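Local coordinates for PHOX (Pseudomonas fluorescens, PDB 4A9V), which probably hydrolyses phosphate monoesters as an alkaline phosphatase, using a complex iron-calcium cofactor held by a beta-propeller, at residues N178-W186 with K271-E279; D337-W345 with S441-F449. One frame throughout, in Å; residues are numbered along the deposited sequence.

Followed from the N terminus, the chain meets two contacts in series. Interaction 1 pairs 178-186 with 271-279 and closes an 84-residue loop near the middle of the propeller, setting strand 178-183, outermost in one sheet, against the run leading into strand 276-279, outermost in another. That second sheet continues through strands 284-290, 296-303 and 322-329 to 340-347. There interaction 2 opens, and strand 443-451 closes it after 95 intervening residues, which include strands 386-391, 398-402 and 428-434 of the same sheet. The loops neither nest nor cross. Interaction 1 holds metal ligands, whereas interaction 2, about 22 Å away between centres, joins two parts of one sheet.

Interaction 1 (N178-W186 with K271-E279); sequences NCANGKTPW and KHENAALAE. With LI (lithium ion), chain C; CA (calcium ion), chain Q; FEO (mu-oxo-diiron), chain S; EDO (1,2-ethanediol), chain O.
Ala180 N donates to Glu273 O over 2.8 Å, a bent bond of 132° that ties the residue after the ligand Cys179 to ligand Glu273. Beyond it the Glu273 carboxylate bridges metals: OE1 binds one iron of the mu-oxo-diiron group at 2.0 Å, while OE2 reaches the calcium ion at 2.3 Å. Cys179 SG, a soft sulfur ligand, takes the other iron at 2.5 Å. With CB aimed at 271-279, a chi1 of -179° extends the sulfur to the iron beside the Glu273 carboxylate. Glu90, Glu194, Asp292 and Glu387 complete the diiron pocket with Asp69. Farther along, Ala275 N gives a straighter bond to Asn181 O at 3.1 Å, coming from above the carbonyl plane. Gly182 CA lies against Ala275 O, where a side chain would collide. A water bridges the widening gap, accepting from Lys183 N and Leu277 N and donating to Ala275 O. Leu277 ends the contact: its CG lies beside Lys183 O, and the CD1 methyl meets Pro185 CD at 4.1 Å and Trp186. The seam sets strand 178-183, outermost in its sheet, against the run into strand 276-279, outermost in the nine-strand sheet; Leu190 and Val287 pack on Leu277, Trp388 of strand 386-391 on Ala180.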
ATOM      1  N   ASN A 178       0.511   6.905  -4.464  1.00  6.38           N
ATOM      2  CA  ASN A 178       0.393   5.473  -4.724  1.00  6.22           C
ATOM      3  C   ASN A 178       1.068   4.655  -3.638  1.00  6.52           C
ATOM      4  O   ASN A 178       2.290   4.679  -3.496  1.00  6.85           O
ATOM      5  CB  ASN A 178       1.026   5.131  -6.064  1.00  6.33           C
ATOM      6  CG  ASN A 178       0.405   5.903  -7.184  1.00  7.44           C
ATOM      7  OD1 ASN A 178       0.636   7.106  -7.315  1.00  8.56           O
ATOM      8  ND2 ASN A 178      -0.534   5.265  -7.872  1.00  9.51           N
ATOM      9  N   CYS A 179       0.247   3.964  -2.858  1.00  6.11           N
ATOM     10  CA  CYS A 179       0.671   3.297  -1.646  1.00  5.99           C
ATOM     11  C   CYS A 179       1.061   1.861  -1.982  1.00  5.74           C
ATOM     12  O   CYS A 179       2.205   1.599  -2.348  1.00  7.03           O
ATOM     13  CB  CYS A 179      -0.453   3.390  -0.616  1.00  6.14           C
ATOM     14  SG  CYS A 179      -0.063   2.635   0.959  1.00  7.59           S
ATOM     15  N   ALA A 180       0.108   0.940  -1.979  1.00  6.30           N
ATOM     16  CA  ALA A 180       0.450  -0.434  -2.320  1.00  6.38           C
ATOM     17  C   ALA A 180      -0.429  -0.967  -3.461  1.00  5.93           C
ATOM     18  O   ALA A 180      -0.875  -0.190  -4.327  1.00  6.84           O
ATOM     19  CB  ALA A 180       0.445  -1.321  -1.072  1.00  6.97           C
ATOM     20  N   ASN A 181      -0.475  -2.292  -3.591  1.00  6.27           N
ATOM     21  CA  ASN A 181      -0.571  -2.916  -4.895  1.00  6.59           C
ATOM     22  C   ASN A 181      -1.509  -4.113  -4.906  1.00  5.77           C
ATOM     23  O   ASN A 181      -1.825  -4.693  -3.865  1.00  6.37           O
ATOM     24  CB  ASN A 181       0.826  -3.370  -5.349  1.00  7.11           C
ATOM     25  CG  ASN A 181       1.424  -4.422  -4.431  1.00  7.34           C
ATOM     26  OD1 ASN A 181       1.524  -4.222  -3.212  1.00  7.16           O
ATOM     27  ND2 ASN A 181       1.748  -5.576  -4.991  1.00  7.64           N
ATOM     28  N   GLY A 182      -1.821  -4.559  -6.123  1.00  6.23           N
ATOM     29  CA  GLY A 182      -2.349  -5.888  -6.377  1.00  7.01           C
ATOM     30  C   GLY A 182      -1.832  -6.413  -7.696  1.00  6.22           C
ATOM     31  O   GLY A 182      -1.405  -5.649  -8.555  1.00  6.83           O
ATOM     32  N   LYS A 183      -1.898  -7.724  -7.850  1.00  7.19           N
ATOM     33  CA  LYS A 183      -1.454  -8.399  -9.059  1.00  7.04           C
ATOM     34  C   LYS A 183      -2.591  -9.294  -9.511  1.00  6.88           C
ATOM     35  O   LYS A 183      -3.026 -10.162  -8.760  1.00  8.44           O
ATOM     36  CB  LYS A 183      -0.215  -9.244  -8.758  1.00  8.82           C
ATOM     37  CG  LYS A 183       0.272 -10.046  -9.953  1.00 10.58           C
ATOM     38  CD  LYS A 183       1.529 -10.826  -9.614  1.00 15.89           C
ATOM     39  CE  LYS A 183       1.999 -11.684 -10.770  1.00 22.25           C
ATOM     40  NZ  LYS A 183       3.178 -12.505 -10.365  1.00 79.98           N
ATOM     41  N   THR A 184      -3.085  -9.079 -10.727  1.00  6.95           N
ATOM     42  CA  THR A 184      -4.244  -9.841 -11.179  1.00  7.35           C
ATOM     43  C   THR A 184      -3.798 -11.079 -11.951  1.00  7.69           C
ATOM     44  O   THR A 184      -2.741 -11.083 -12.589  1.00  8.92           O
ATOM     45  CB  THR A 184      -5.189  -9.014 -12.067  1.00  7.31           C
ATOM     46  OG1 THR A 184      -4.612  -8.888 -13.371  1.00  7.59           O
ATOM     47  CG2 THR A 184      -5.476  -7.653 -11.463  1.00  7.65           C
ATOM     48  N   PRO A 185      -4.663 -12.102 -11.987  1.00  9.11           N
ATOM     49  CA  PRO A 185      -4.323 -13.308 -12.725  1.00 11.03           C
ATOM     50  C   PRO A 185      -4.509 -13.145 -14.228  1.00 11.77           C
ATOM     51  O   PRO A 185      -4.180 -14.062 -14.969  1.00 21.67           O
ATOM     52  CB  PRO A 185      -5.277 -14.365 -12.153  1.00 13.66           C
ATOM     53  CG  PRO A 185      -6.387 -13.605 -11.528  1.00 14.48           C
ATOM     54  CD  PRO A 185      -5.780 -12.317 -11.052  1.00 10.04           C
ATOM     55  N   TRP A 186      -4.973 -11.978 -14.678  1.00  9.51           N
ATOM     56  CA  TRP A 186      -5.006 -11.676 -16.111  1.00 10.47           C
ATOM     57  C   TRP A 186      -3.921 -10.704 -16.509  1.00 10.06           C
ATOM     58  O   TRP A 186      -3.985 -10.099 -17.580  1.00 12.82           O
ATOM     59  CB  TRP A 186      -6.389 -11.171 -16.542  1.00  9.96           C
ATOM     60  CG  TRP A 186      -6.931 -10.025 -15.724  1.00  9.36           C
ATOM     61  CD1 TRP A 186      -6.863  -8.667 -16.017  1.00  9.24           C
ATOM     62  CD2 TRP A 186      -7.699 -10.117 -14.479  1.00  8.90           C
ATOM     63  NE1 TRP A 186      -7.473  -7.931 -15.034  1.00  9.66           N
ATOM     64  CE2 TRP A 186      -8.004  -8.747 -14.085  1.00  8.55           C
ATOM     65  CE3 TRP A 186      -8.148 -11.159 -13.686  1.00  9.17           C
ATOM     66  CZ2 TRP A 186      -8.645  -8.456 -12.890  1.00  9.11           C
ATOM     67  CZ3 TRP A 186      -8.818 -10.855 -12.504  1.00 10.06           C
ATOM     68  CH2 TRP A 186      -9.069  -9.538 -12.123  1.00  9.67           C
ATOM     69  N   LYS A 271      -9.062   5.850   0.948  1.00  6.31           N
ATOM     70  CA  LYS A 271      -7.611   5.945   1.009  1.00  6.23           C
ATOM     71  C   LYS A 271      -7.010   4.535   0.926  1.00  6.36           C
ATOM     72  O   LYS A 271      -6.696   3.896   1.932  1.00  6.63           O
ATOM     73  CB  LYS A 271      -7.179   6.738   2.242  1.00  6.79           C
ATOM     74  CG  LYS A 271      -7.730   8.145   2.189  1.00  6.53           C
ATOM     75  CD  LYS A 271      -7.238   9.069   3.285  1.00  7.90           C
ATOM     76  CE  LYS A 271      -8.008  10.377   3.221  1.00  9.30           C
ATOM     77  NZ  LYS A 271      -7.640  11.319   4.310  1.00 10.35           N
ATOM     78  N   HIS A 272      -7.002   4.013  -0.298  1.00  6.15           N
ATOM     79  CA  HIS A 272      -6.663   2.615  -0.551  1.00  5.87           C
ATOM     80  C   HIS A 272      -5.231   2.319  -0.187  1.00  5.94           C
ATOM     81  O   HIS A 272      -4.319   2.953  -0.717  1.00  6.97           O
ATOM     82  CB  HIS A 272      -6.827   2.311  -2.035  1.00  6.33           C
ATOM     83  CG  HIS A 272      -8.250   2.291  -2.512  1.00  6.12           C
ATOM     84  ND1 HIS A 272      -8.997   1.164  -2.493  1.00  6.35           N
ATOM     85  CD2 HIS A 272      -9.033   3.271  -3.096  1.00  6.75           C
ATOM     86  CE1 HIS A 272     -10.200   1.419  -3.025  1.00  7.05           C
ATOM     87  NE2 HIS A 272     -10.227   2.702  -3.391  1.00  7.09           N
ATOM     88  N   GLU A 273      -5.012   1.253   0.582  1.00  5.78           N
ATOM     89  CA  GLU A 273      -3.659   0.767   0.851  1.00  5.73           C
ATOM     90  C   GLU A 273      -3.229  -0.229  -0.228  1.00  5.83           C
ATOM     91  O   GLU A 273      -2.404   0.096  -1.078  1.00  6.30           O
ATOM     92  CB  GLU A 273      -3.557   0.145   2.234  1.00  6.42           C
ATOM     93  CG  GLU A 273      -2.132  -0.271   2.573  1.00  6.49           C
ATOM     94  CD  GLU A 273      -1.350   0.784   3.327  1.00  6.36           C
ATOM     95  OE1 GLU A 273      -1.992   1.730   3.852  1.00  7.30           O
ATOM     96  OE2 GLU A 273      -0.104   0.635   3.420  1.00  6.80           O
ATOM     97  N   ASN A 274      -3.771  -1.446  -0.198  1.00  5.83           N
ATOM     98  CA  ASN A 274      -3.480  -2.437  -1.237  1.00  6.03           C
ATOM     99  C   ASN A 274      -4.752  -3.116  -1.728  1.00  5.59           C
ATOM    100  O   ASN A 274      -5.866  -2.744  -1.364  1.00  6.11           O
ATOM    101  CB  ASN A 274      -2.367  -3.439  -0.818  1.00  5.84           C
ATOM    102  CG  ASN A 274      -2.895  -4.692  -0.136  1.00  5.97           C
ATOM    103  OD1 ASN A 274      -3.885  -4.658   0.598  1.00  6.22           O
ATOM    104  ND2 ASN A 274      -2.148  -5.784  -0.267  1.00  6.71           N
ATOM    105  N   ALA A 275      -4.572  -4.067  -2.636  1.00  6.24           N
ATOM    106  CA  ALA A 275      -5.681  -4.727  -3.302  1.00  6.59           C
ATOM    107  C   ALA A 275      -5.326  -6.205  -3.444  1.00  6.95           C
ATOM    108  O   ALA A 275      -4.464  -6.574  -4.232  1.00  8.67           O
ATOM    109  CB  ALA A 275      -5.924  -4.095  -4.664  1.00  7.63           C
ATOM    110  N   ALA A 276      -5.888  -7.022  -2.564  1.00  6.31           N
ATOM    111  CA  ALA A 276      -5.508  -8.429  -2.441  1.00  6.90           C
ATOM    112  C   ALA A 276      -6.437  -9.297  -3.275  1.00  6.66           C
ATOM    113  O   ALA A 276      -7.636  -9.354  -3.011  1.00  7.16           O
ATOM    114  CB  ALA A 276      -5.561  -8.864  -0.985  1.00  7.55           C
ATOM    115  N   LEU A 277      -5.884  -9.968  -4.280  1.00  6.84           N
ATOM    116  CA  LEU A 277      -6.686 -10.776  -5.200  1.00  7.06           C
ATOM    117  C   LEU A 277      -6.980 -12.158  -4.632  1.00  7.80           C
ATOM    118  O   LEU A 277      -6.090 -12.839  -4.129  1.00  8.75           O
ATOM    119  CB  LEU A 277      -5.965 -10.918  -6.542  1.00  7.58           C
ATOM    120  CG  LEU A 277      -6.333  -9.896  -7.615  1.00  8.50           C
ATOM    121  CD1 LEU A 277      -7.733 -10.125  -8.157  1.00  9.68           C
ATOM    122  CD2 LEU A 277      -6.162  -8.475  -7.118  1.00 10.49           C
ATOM    123  N   ALA A 278      -8.200 -12.617  -4.879  1.00  7.00           N
ATOM    124  CA  ALA A 278      -8.601 -13.990  -4.641  1.00  7.64           C
ATOM    125  C   ALA A 278      -9.643 -14.346  -5.697  1.00  7.24           C
ATOM    126  O   ALA A 278      -9.929 -13.551  -6.592  1.00  7.32           O
ATOM    127  CB  ALA A 278      -9.167 -14.137  -3.229  1.00  9.30           C
ATOM    128  N   GLU A 279     -10.221 -15.528  -5.576  1.00  8.21           N
ATOM    129  CA  GLU A 279     -11.175 -16.002  -6.559  1.00  8.45           C
ATOM    130  C   GLU A 279     -12.256 -16.770  -5.817  1.00  8.19           C
ATOM    131  O   GLU A 279     -11.958 -17.552  -4.917  1.00  9.38           O
ATOM    132  CB  GLU A 279     -10.459 -16.906  -7.571  1.00 10.72           C
ATOM    133  CG  GLU A 279     -11.298 -17.368  -8.760  1.00 12.60           C
ATOM    134  CD  GLU A 279     -10.497 -18.119  -9.829  1.00 17.84           C
ATOM    135  OE1 GLU A 279      -9.263 -18.260  -9.714  1.00 20.57           O
ATOM    136  OE2 GLU A 279     -11.096 -18.494 -10.858  1.00 22.79           O
TER
HETATM  137 LI    LI C 612     -10.521 -19.631  -9.289  1.00 19.80          LI
HETATM  138 CA    CA Q1591       1.888   1.519   4.192  1.00  7.90          CA
HETATM  139 FE1  FEO S1594       0.893   4.474   2.274  1.00  7.69          FE
HETATM  140 FE2  FEO S1594      -1.146   3.279   4.819  1.00  7.08          FE
HETATM  141  O   FEO S1594       0.565   3.572   3.974  1.00  7.92           O
HETATM  142  C1  EDO O 909       3.453 -13.952 -13.656  1.00 69.39           C
HETATM  143  O1  EDO O 909       4.382 -13.634 -12.477  1.00119.84           O
HETATM  144  C2  EDO O 909       2.321 -12.918 -13.684  1.00 27.47           C
HETATM  145  O2  EDO O 909       1.914 -12.683 -15.045  1.00 88.67           O
HETATM  146  O   HOH W   1       0.181  -6.417  -1.962  1.00  7.91           O
HETATM  147  O   HOH W   2      -2.987  -9.196  -5.369  1.00 12.32           O
HETATM  148  O   HOH W   3     -11.624 -20.796  -7.294  1.00 23.64           O
HETATM  149  O   HOH W   4     -10.238 -21.279 -11.156  1.00 23.81           O
HETATM  150  O   HOH W   5       2.836   3.550   2.458  1.00  8.23           O
HETATM  151  O   HOH W   6       2.291   0.713   1.846  1.00  8.22           O
HETATM  152  O   HOH W   7       4.286   0.872   4.027  1.00  9.43           O

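Interaction 2 (D337-W345 with S441-F449)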
ATOM      1  N   ASP A 337      -5.409 -13.100  24.922  1.00 10.74           N
ATOM      2  CA  ASP A 337      -4.240 -13.472  24.136  1.00  9.80           C
ATOM      3  C   ASP A 337      -4.570 -13.726  22.678  1.00  9.62           C
ATOM      4  O   ASP A 337      -3.732 -13.499  21.809  1.00 11.35           O
ATOM      5  CB  ASP A 337      -3.546 -14.704  24.704  1.00 10.90           C
ATOM      6  CG  ASP A 337      -2.150 -14.883  24.132  1.00 10.94           C
ATOM      7  OD1 ASP A 337      -1.315 -13.977  24.339  1.00 12.18           O
ATOM      8  OD2 ASP A 337      -1.897 -15.880  23.419  1.00 13.64           O
ATOM      9  N   HIS A 338      -5.754 -14.272  22.428  1.00  9.14           N
ATOM     10  CA  HIS A 338      -6.120 -14.750  21.105  1.00  8.96           C
ATOM     11  C   HIS A 338      -7.605 -14.624  20.856  1.00  8.93           C
ATOM     12  O   HIS A 338      -8.331 -15.616  20.832  1.00  9.42           O
ATOM     13  CB  HIS A 338      -5.670 -16.185  20.905  1.00  8.87           C
ATOM     14  CG  HIS A 338      -5.773 -16.633  19.484  1.00  9.12           C
ATOM     15  ND1 HIS A 338      -6.205 -17.858  19.137  1.00 10.88           N
ATOM     16  CD2 HIS A 338      -5.561 -15.935  18.300  1.00  9.46           C
ATOM     17  CE1 HIS A 338      -6.260 -17.942  17.796  1.00 11.15           C
ATOM     18  NE2 HIS A 338      -5.856 -16.768  17.285  1.00  9.91           N
ATOM     19  N   PRO A 339      -8.095 -13.387  20.738  1.00  8.45           N
ATOM     20  CA  PRO A 339      -9.521 -13.211  20.520  1.00  8.33           C
ATOM     21  C   PRO A 339      -9.956 -13.731  19.155  1.00  8.55           C
ATOM     22  O   PRO A 339      -9.226 -13.607  18.158  1.00  9.01           O
ATOM     23  CB  PRO A 339      -9.707 -11.698  20.622  1.00  9.20           C
ATOM     24  CG  PRO A 339      -8.387 -11.135  20.224  1.00  9.46           C
ATOM     25  CD  PRO A 339      -7.377 -12.103  20.764  1.00  9.02           C
ATOM     26  N   LYS A 340     -11.118 -14.397  19.160  0.50  9.23           N
ATOM     27  CA  LYS A 340     -11.746 -15.032  17.981  0.50  8.69           C
ATOM     28  C   LYS A 340     -13.223 -14.566  17.885  0.50  9.28           C
ATOM     29  O   LYS A 340     -13.917 -14.548  18.906  0.50  9.49           O
ATOM     30  CB  LYS A 340     -11.727 -16.573  18.131  0.50  9.68           C
ATOM     31  CG  LYS A 340     -10.350 -17.233  18.237  0.50 10.44           C
ATOM     32  CD  LYS A 340     -10.448 -18.716  18.611  0.50 15.39           C
ATOM     33  CE  LYS A 340      -9.082 -19.386  18.749  0.50 20.73           C
ATOM     34  NZ  LYS A 340      -8.483 -19.260  20.112  0.50 15.20           N
ATOM     35  N   GLY A 341     -13.761 -14.414  16.668  1.00  8.01           N
ATOM     36  CA  GLY A 341     -15.185 -14.170  16.498  1.00  8.75           C
ATOM     37  C   GLY A 341     -15.656 -14.420  15.081  1.00  7.59           C
ATOM     38  O   GLY A 341     -15.031 -15.169  14.326  1.00  8.24           O
ATOM     39  N   GLN A 342     -16.808 -13.831  14.765  1.00  7.87           N
ATOM     40  CA  GLN A 342     -17.411 -13.903  13.437  1.00  7.57           C
ATOM     41  C   GLN A 342     -17.568 -12.495  12.881  1.00  7.93           C
ATOM     42  O   GLN A 342     -17.620 -11.515  13.626  1.00  8.12           O
ATOM     43  CB  GLN A 342     -18.795 -14.562  13.504  1.00  8.72           C
ATOM     44  CG  GLN A 342     -18.760 -16.041  13.850  1.00 11.54           C
ATOM     45  CD  GLN A 342     -18.477 -16.928  12.648  1.00 11.92           C
ATOM     46  OE1 GLN A 342     -17.649 -17.843  12.717  1.00 15.65           O
ATOM     47  NE2 GLN A 342     -19.253 -16.751  11.591  1.00 11.22           N
ATOM     48  N   GLY A 343     -17.679 -12.403  11.560  1.00  7.36           N
ATOM     49  CA  GLY A 343     -17.983 -11.146  10.908  1.00  7.34           C
ATOM     50  C   GLY A 343     -18.744 -11.373   9.622  1.00  7.01           C
ATOM     51  O   GLY A 343     -19.085 -12.509   9.270  1.00  8.16           O
ATOM     52  N   GLN A 344     -19.035 -10.277   8.935  1.00  7.62           N
ATOM     53  CA  GLN A 344     -19.846 -10.325   7.737  1.00  7.78           C
ATOM     54  C   GLN A 344     -19.473  -9.222   6.768  1.00  7.20           C
ATOM     55  O   GLN A 344     -18.900  -8.197   7.145  1.00  8.33           O
ATOM     56  CB  GLN A 344     -21.329 -10.208   8.084  1.00  8.72           C
ATOM     57  CG  GLN A 344     -21.697  -8.887   8.716  1.00 10.03           C
ATOM     58  CD  GLN A 344     -23.131  -8.838   9.178  1.00 12.90           C
ATOM     59  OE1 GLN A 344     -24.054  -8.818   8.365  1.00 15.52           O
ATOM     60  NE2 GLN A 344     -23.327  -8.750  10.487  1.00 13.65           N
ATOM     61  N   TRP A 345     -19.839  -9.455   5.513  1.00  7.64           N
ATOM     62  CA  TRP A 345     -19.739  -8.479   4.435  1.00  6.95           C
ATOM     63  C   TRP A 345     -21.100  -7.910   4.138  1.00  7.05           C
ATOM     64  O   TRP A 345     -22.070  -8.666   3.963  1.00  9.09           O
ATOM     65  CB  TRP A 345     -19.194  -9.170   3.185  1.00  8.06           C
ATOM     66  CG  TRP A 345     -17.783  -9.656   3.350  1.00  8.29           C
ATOM     67  CD1 TRP A 345     -17.346 -10.966   3.470  1.00  7.99           C
ATOM     68  CD2 TRP A 345     -16.608  -8.828   3.579  1.00  7.32           C
ATOM     69  NE1 TRP A 345     -15.999 -11.008   3.711  1.00  7.90           N
ATOM     70  CE2 TRP A 345     -15.499  -9.745   3.786  1.00  7.12           C
ATOM     71  CE3 TRP A 345     -16.354  -7.466   3.531  1.00  7.51           C
ATOM     72  CZ2 TRP A 345     -14.211  -9.292   4.021  1.00  8.11           C
ATOM     73  CZ3 TRP A 345     -15.055  -7.023   3.765  1.00  8.25           C
ATOM     74  CH2 TRP A 345     -14.006  -7.918   3.986  1.00  8.79           C
ATOM     75  N   SER A 441     -18.422 -16.147  -0.019  1.00  8.41           N
ATOM     76  CA  SER A 441     -19.251 -16.110   1.178  1.00  8.23           C
ATOM     77  C   SER A 441     -19.344 -14.709   1.766  1.00  8.53           C
ATOM     78  O   SER A 441     -18.397 -13.921   1.702  1.00  9.45           O
ATOM     79  CB  SER A 441     -18.714 -17.073   2.231  1.00  9.41           C
ATOM     80  OG  SER A 441     -18.807 -18.396   1.751  1.00 10.01           O
ATOM     81  N   LYS A 442     -20.437 -14.468   2.475  1.00  8.94           N
ATOM     82  CA  LYS A 442     -20.699 -13.179   3.069  1.00  9.68           C
ATOM     83  C   LYS A 442     -20.478 -13.173   4.577  1.00  7.86           C
ATOM     84  O   LYS A 442     -20.649 -12.142   5.211  1.00  9.51           O
ATOM     85  CB  LYS A 442     -22.108 -12.722   2.702  1.00 13.30           C
ATOM     86  CG  LYS A 442     -22.195 -12.352   1.221  1.00 18.05           C
ATOM     87  CD  LYS A 442     -23.595 -12.031   0.733  1.00 26.71           C
ATOM     88  CE  LYS A 442     -23.660 -12.147  -0.786  1.00 31.89           C
ATOM     89  NZ  LYS A 442     -24.913 -11.588  -1.357  1.00101.45           N
ATOM     90  N   THR A 443     -20.007 -14.290   5.126  1.00  8.56           N
ATOM     91  CA  THR A 443     -19.573 -14.333   6.520  1.00  8.43           C
ATOM     92  C   THR A 443     -18.227 -15.031   6.645  1.00  8.46           C
ATOM     93  O   THR A 443     -17.783 -15.730   5.727  1.00  8.45           O
ATOM     94  CB  THR A 443     -20.596 -15.043   7.437  1.00  9.20           C
ATOM     95  OG1 THR A 443     -20.639 -16.437   7.124  1.00 11.16           O
ATOM     96  CG2 THR A 443     -21.989 -14.448   7.262  1.00 11.52           C
ATOM     97  N   PHE A 444     -17.574 -14.795   7.780  1.00  7.55           N
ATOM     98  CA  PHE A 444     -16.260 -15.339   8.041  1.00  7.81           C
ATOM     99  C   PHE A 444     -16.029 -15.463   9.544  1.00  7.17           C
ATOM    100  O   PHE A 444     -16.719 -14.824  10.348  1.00  7.74           O
ATOM    101  CB  PHE A 444     -15.175 -14.462   7.395  1.00  7.39           C
ATOM    102  CG  PHE A 444     -15.265 -13.005   7.761  1.00  7.58           C
ATOM    103  CD1 PHE A 444     -14.756 -12.549   8.969  1.00  7.60           C
ATOM    104  CD2 PHE A 444     -15.876 -12.093   6.922  1.00  8.51           C
ATOM    105  CE1 PHE A 444     -14.859 -11.217   9.328  1.00  7.95           C
ATOM    106  CE2 PHE A 444     -15.973 -10.760   7.271  1.00  8.39           C
ATOM    107  CZ  PHE A 444     -15.414 -10.314   8.448  1.00  8.57           C
ATOM    108  N   ALA A 445     -15.061 -16.303   9.897  1.00  7.56           N
ATOM    109  CA  ALA A 445     -14.507 -16.351  11.240  1.00  7.50           C
ATOM    110  C   ALA A 445     -13.233 -15.510  11.270  1.00  7.88           C
ATOM    111  O   ALA A 445     -12.428 -15.591  10.357  1.00 11.96           O
ATOM    112  CB  ALA A 445     -14.194 -17.792  11.601  1.00  8.64           C
ATOM    113  N   TRP A 446     -13.033 -14.738  12.331  1.00  7.64           N
ATOM    114  CA  TRP A 446     -11.822 -13.932  12.463  1.00  7.41           C
ATOM    115  C   TRP A 446     -11.086 -14.235  13.745  1.00  7.18           C
ATOM    116  O   TRP A 446     -11.672 -14.711  14.728  1.00  7.90           O
ATOM    117  CB  TRP A 446     -12.139 -12.436  12.341  1.00  7.75           C
ATOM    118  CG  TRP A 446     -12.977 -11.880  13.466  1.00  7.46           C
ATOM    119  CD1 TRP A 446     -14.350 -11.719  13.489  1.00  8.16           C
ATOM    120  CD2 TRP A 446     -12.511 -11.403  14.764  1.00  7.33           C
ATOM    121  NE1 TRP A 446     -14.758 -11.192  14.690  1.00  8.26           N
ATOM    122  CE2 TRP A 446     -13.700 -10.996  15.502  1.00  7.58           C
ATOM    123  CE3 TRP A 446     -11.277 -11.324  15.381  1.00  7.69           C
ATOM    124  CZ2 TRP A 446     -13.636 -10.587  16.825  1.00  8.09           C
ATOM    125  CZ3 TRP A 446     -11.222 -10.884  16.701  1.00  7.68           C
ATOM    126  CH2 TRP A 446     -12.377 -10.552  17.414  1.00  8.03           C
ATOM    127  N   ASP A 447      -9.785 -13.962  13.744  1.00  7.44           N
ATOM    128  CA  ASP A 447      -8.975 -14.019  14.964  1.00  7.18           C
ATOM    129  C   ASP A 447      -7.839 -13.014  14.846  1.00  7.45           C
ATOM    130  O   ASP A 447      -7.477 -12.602  13.749  1.00  8.20           O
ATOM    131  CB  ASP A 447      -8.433 -15.444  15.224  1.00  7.95           C
ATOM    132  CG  ASP A 447      -7.333 -15.862  14.247  1.00  8.86           C
ATOM    133  OD1 ASP A 447      -7.636 -16.048  13.046  1.00  8.93           O
ATOM    134  OD2 ASP A 447      -6.173 -16.040  14.686  1.00  9.66           O
ATOM    135  N   LEU A 448      -7.290 -12.594  15.981  1.00  7.09           N
ATOM    136  CA  LEU A 448      -6.070 -11.781  15.943  1.00  7.34           C
ATOM    137  C   LEU A 448      -4.843 -12.688  15.947  1.00  7.15           C
ATOM    138  O   LEU A 448      -4.465 -13.276  16.963  1.00  8.12           O
ATOM    139  CB  LEU A 448      -6.008 -10.769  17.075  1.00  7.45           C
ATOM    140  CG  LEU A 448      -7.018  -9.616  16.974  1.00  7.89           C
ATOM    141  CD1 LEU A 448      -6.771  -8.585  18.066  1.00  8.57           C
ATOM    142  CD2 LEU A 448      -7.017  -8.948  15.605  1.00  8.17           C
ATOM    143  N   PHE A 449      -4.219 -12.791  14.778  1.00  6.94           N
ATOM    144  CA  PHE A 449      -3.028 -13.609  14.589  1.00  7.25           C
ATOM    145  C   PHE A 449      -1.869 -13.146  15.472  1.00  7.08           C
ATOM    146  O   PHE A 449      -1.124 -13.969  15.994  1.00  7.17           O
ATOM    147  CB  PHE A 449      -2.620 -13.576  13.108  1.00  7.86           C
ATOM    148  CG  PHE A 449      -1.360 -14.328  12.812  1.00  7.80           C
ATOM    149  CD1 PHE A 449      -1.327 -15.707  12.906  1.00  8.69           C
ATOM    150  CD2 PHE A 449      -0.183 -13.660  12.531  1.00  9.55           C
ATOM    151  CE1 PHE A 449      -0.148 -16.405  12.740  1.00 10.03           C
ATOM    152  CE2 PHE A 449       0.987 -14.357  12.301  1.00 11.00           C
ATOM    153  CZ  PHE A 449       1.012 -15.733  12.439  1.00 10.31           C
TER
HETATM  154  O   HOH W   8     -18.880 -17.526   8.902  1.00 12.10           O
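Gly341 and Gly343 lie beneath the rings of Trp446 and Phe444 in an antiparallel beta ladder, the pairing of strands 340-345 and 443-448 within a large propeller sheet. Gly341-Trp446 and Gly343-Phe444 are both hydrogen-bonded pairs, and each aromatic residue covers the glycine directly opposite. Gly341 CA sits 3.8 Å from the centroid of the Trp446 five-membered ring, and Gly343 CA lies 3.9 Å from that of Phe444; both are CH-pi contacts over a ring face. In both aromatic residues CG lies between the backbone N and the carbonyl carbon, which swings the rings across to the partner strand. Glycine suits both sites because a CB there would strike the ring. The indole edge turns toward Gln342 O, to which Trp446 NE1 gives a weak bond; Asp330 is a second partner of that N-H.

Phe444 also meets Trp345 obliquely, the planes 54° apart, with Phe444 CE2 over one indole face near its rim. Lys300 makes a cation-pi contact with the same tryptophan.

At the other end His338 NE2 donates to Asp447 OD2 at 2.7 Å. The acceptor lies close to the imidazole plane, but the bond arrives on the anti side of a carboxylate turned 83° from the ring. Asp447 OD1 forms a salt bridge with Arg431, so the buried acid is held from two directions. Beside it Pro339 CG packs on Leu448 CD1 at 3.7 Å, and Leu448 N donates a hydrogen bond to Pro339 O.

On the face carrying Gln342, Thr443 and Ala445, the Gln342 chain bends at chi2 (-82°) and rests OE1 on Ala445 CB. One water hydrogen-bonds both Gln342 NE2 and Thr443 OG1, the latter at 2.7 Å.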